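Local atomic coordinates of flavodoxin (Lactobacillus reuteri, PDB entry 5VEG), a protein that binds flavin mononucleotide, is associated with a bacterial microcompartment and probably serves as a low-potential electron donor to redox enzymes. Residues M30-V35 / K77-V82. Numbering follows the deposited sequence.
Sequences MLTAHV and KADILV
T32 and D79 turn their polar groups onto one another through their first torsions: OG1 of T32 sits between its own backbone N and carbonyl carbon (chi1 61°), while CG of D79 lies anti to its carbonyl carbon (chi1 -51°), which carries the carboxylate up against the backbone N of T32. The two strands, 31-38 and 80-85, run parallel side by side within the five-stranded sheet of the flavodoxin fold, order 2-1-3-4-5. D79 OD2 accepts a hydrogen bond from the backbone N-H of T32, OD2 to N 2.9 Å, on its anti side and 28° out of the carboxylate plane, with a weak second bond from T32 OG1. Threonine suits this place because the same hydroxyl oxygen also accepts a bond from the backbone N-H of D79, 3.0 Å from OG1 to N, so side chain and main chain are gripped reciprocally just before strand 80-85 begins. Replacing D79 with an alanine removes the carboxylate, which would probably leave the N-H of T32 without its acceptor and cost the threonine hydroxyl its weak second bond. Beyond this clasp the regular parallel pattern takes over: T32 O is bonded by I80 N, I80 O by H34 N at 3.0 Å, and H34 O by V82 N. A33, I80, V35 and V82 share one face, where helices 43-56 and 159-176 pack. Pairing sets A33 CB 3.8 Å from I80 CB, and alanine's shortness suits the close approach of L55; the beta-branched valines run alongside one another toward the same helix layer. On the other face, the compact methyl of A78 fits over the backbone, its CB 3.4 Å from H34 N. The H34 ring turns from the strand pair to meet F75, and its NE2 is hydrogen-bonded to S65. Near the end of the paired segments, V35 CG2 rests 3.8 Å from V82 CB.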
loop_
_atom_site.group_PDB
_atom_site.type_symbol
_atom_site.label_atom_id
_atom_site.label_comp_id
_atom_site.label_asym_id
_atom_site.label_seq_id
_atom_site.Cartn_x
_atom_site.Cartn_y
_atom_site.Cartn_z
ATOM N N MET A 30 3.844 19.267 8.045
ATOM C CA MET A 30 2.556 18.829 8.573
ATOM C C MET A 30 2.336 17.307 8.429
ATOM O O MET A 30 2.289 16.596 9.427
ATOM C CB MET A 30 1.422 19.595 7.885
ATOM C CG MET A 30 0.177 19.762 8.740
ATOM S SD MET A 30 -1.160 20.607 7.870
ATOM C CE MET A 30 -1.978 21.448 9.230
ATOM N N LEU A 31 2.195 16.801 7.206
ATOM C CA LEU A 31 1.760 15.422 7.004
ATOM C C LEU A 31 2.940 14.485 6.776
ATOM O O LEU A 31 3.889 14.818 6.060
ATOM C CB LEU A 31 0.793 15.318 5.823
ATOM C CG LEU A 31 -0.626 15.810 6.072
ATOM C CD1 LEU A 31 -1.500 15.620 4.830
ATOM C CD2 LEU A 31 -1.227 15.105 7.267
ATOM N N THR A 32 2.863 13.306 7.391
ATOM C CA THR A 32 3.823 12.234 7.190
ATOM C C THR A 32 3.125 11.016 6.585
ATOM O O THR A 32 1.912 10.826 6.744
ATOM C CB THR A 32 4.494 11.828 8.508
ATOM O OG1 THR A 32 3.492 11.360 9.414
ATOM C CG2 THR A 32 5.217 13.022 9.136
ATOM N N ALA A 33 3.910 10.190 5.898
ATOM C CA ALA A 33 3.429 8.957 5.302
ATOM C C ALA A 33 4.533 7.917 5.367
ATOM O O ALA A 33 5.720 8.239 5.294
ATOM C CB ALA A 33 2.987 9.146 3.846
ATOM N N HIS A 34 4.128 6.666 5.521
ATOM C CA HIS A 34 5.033 5.534 5.416
ATOM C C HIS A 34 4.489 4.595 4.346
ATOM O O HIS A 34 3.345 4.142 4.443
ATOM C CB HIS A 34 5.180 4.829 6.767
ATOM C CG HIS A 34 6.429 4.013 6.886
ATOM N ND1 HIS A 34 7.161 3.927 8.053
ATOM C CD2 HIS A 34 7.069 3.234 5.982
ATOM C CE1 HIS A 34 8.197 3.128 7.863
ATOM N NE2 HIS A 34 8.166 2.697 6.613
ATOM N N VAL A 35 5.294 4.335 3.313
ATOM C CA VAL A 35 4.951 3.395 2.242
ATOM C C VAL A 35 5.828 2.166 2.398
ATOM O O VAL A 35 7.060 2.260 2.320
ATOM C CB VAL A 35 5.132 4.016 0.846
ATOM C CG1 VAL A 35 4.858 2.985 -0.233
ATOM C CG2 VAL A 35 4.219 5.221 0.672
ATOM N N LYS A 77 3.520 5.161 12.905
ATOM C CA LYS A 77 3.764 6.511 13.398
ATOM C C LYS A 77 3.459 7.577 12.357
ATOM O O LYS A 77 3.343 8.749 12.724
ATOM C CB LYS A 77 5.217 6.650 13.887
ATOM C CG LYS A 77 5.619 5.628 14.955
ATOM C CD LYS A 77 6.786 6.112 15.804
ATOM C CE LYS A 77 7.169 5.092 16.878
ATOM N NZ LYS A 77 8.197 4.120 16.415
ATOM N N ALA A 78 3.300 7.211 11.082
ATOM C CA ALA A 78 2.918 8.190 10.067
ATOM C C ALA A 78 1.416 8.477 10.108
ATOM O O ALA A 78 0.620 7.710 10.657
ATOM C CB ALA A 78 3.311 7.701 8.663
ATOM N N ASP A 79 1.032 9.614 9.523
ATOM C CA ASP A 79 -0.385 9.939 9.396
ATOM C C ASP A 79 -1.055 9.133 8.280
ATOM O O ASP A 79 -2.238 8.810 8.387
ATOM C CB ASP A 79 -0.584 11.422 9.098
ATOM C CG ASP A 79 0.162 12.329 10.065
ATOM O OD1 ASP A 79 -0.007 12.168 11.288
ATOM O OD2 ASP A 79 0.924 13.196 9.583
ATOM N N ILE A 80 -0.319 8.833 7.209
ATOM C CA ILE A 80 -0.829 8.124 6.032
ATOM C C ILE A 80 -0.045 6.825 5.899
ATOM O O ILE A 80 1.191 6.840 5.935
ATOM C CB ILE A 80 -0.698 8.984 4.760
ATOM C CG1 ILE A 80 -1.602 10.219 4.856
ATOM C CG2 ILE A 80 -1.010 8.156 3.472
ATOM C CD1 ILE A 80 -1.365 11.265 3.748
ATOM N N LEU A 81 -0.759 5.702 5.776
ATOM C CA LEU A 81 -0.152 4.373 5.714
ATOM C C LEU A 81 -0.502 3.694 4.391
ATOM O O LEU A 81 -1.675 3.621 4.026
ATOM C CB LEU A 81 -0.628 3.509 6.880
ATOM C CG LEU A 81 -0.584 4.239 8.223
ATOM C CD1 LEU A 81 -1.341 3.458 9.276
ATOM C CD2 LEU A 81 0.864 4.463 8.616
ATOM N N VAL A 82 0.511 3.181 3.694
ATOM C CA VAL A 82 0.357 2.589 2.367
ATOM C C VAL A 82 1.118 1.273 2.330
ATOM O O VAL A 82 2.282 1.218 2.741
ATOM C CB VAL A 82 0.855 3.528 1.247
ATOM C CG1 VAL A 82 0.752 2.837 -0.140
ATOM C CG2 VAL A 82 0.065 4.824 1.255
#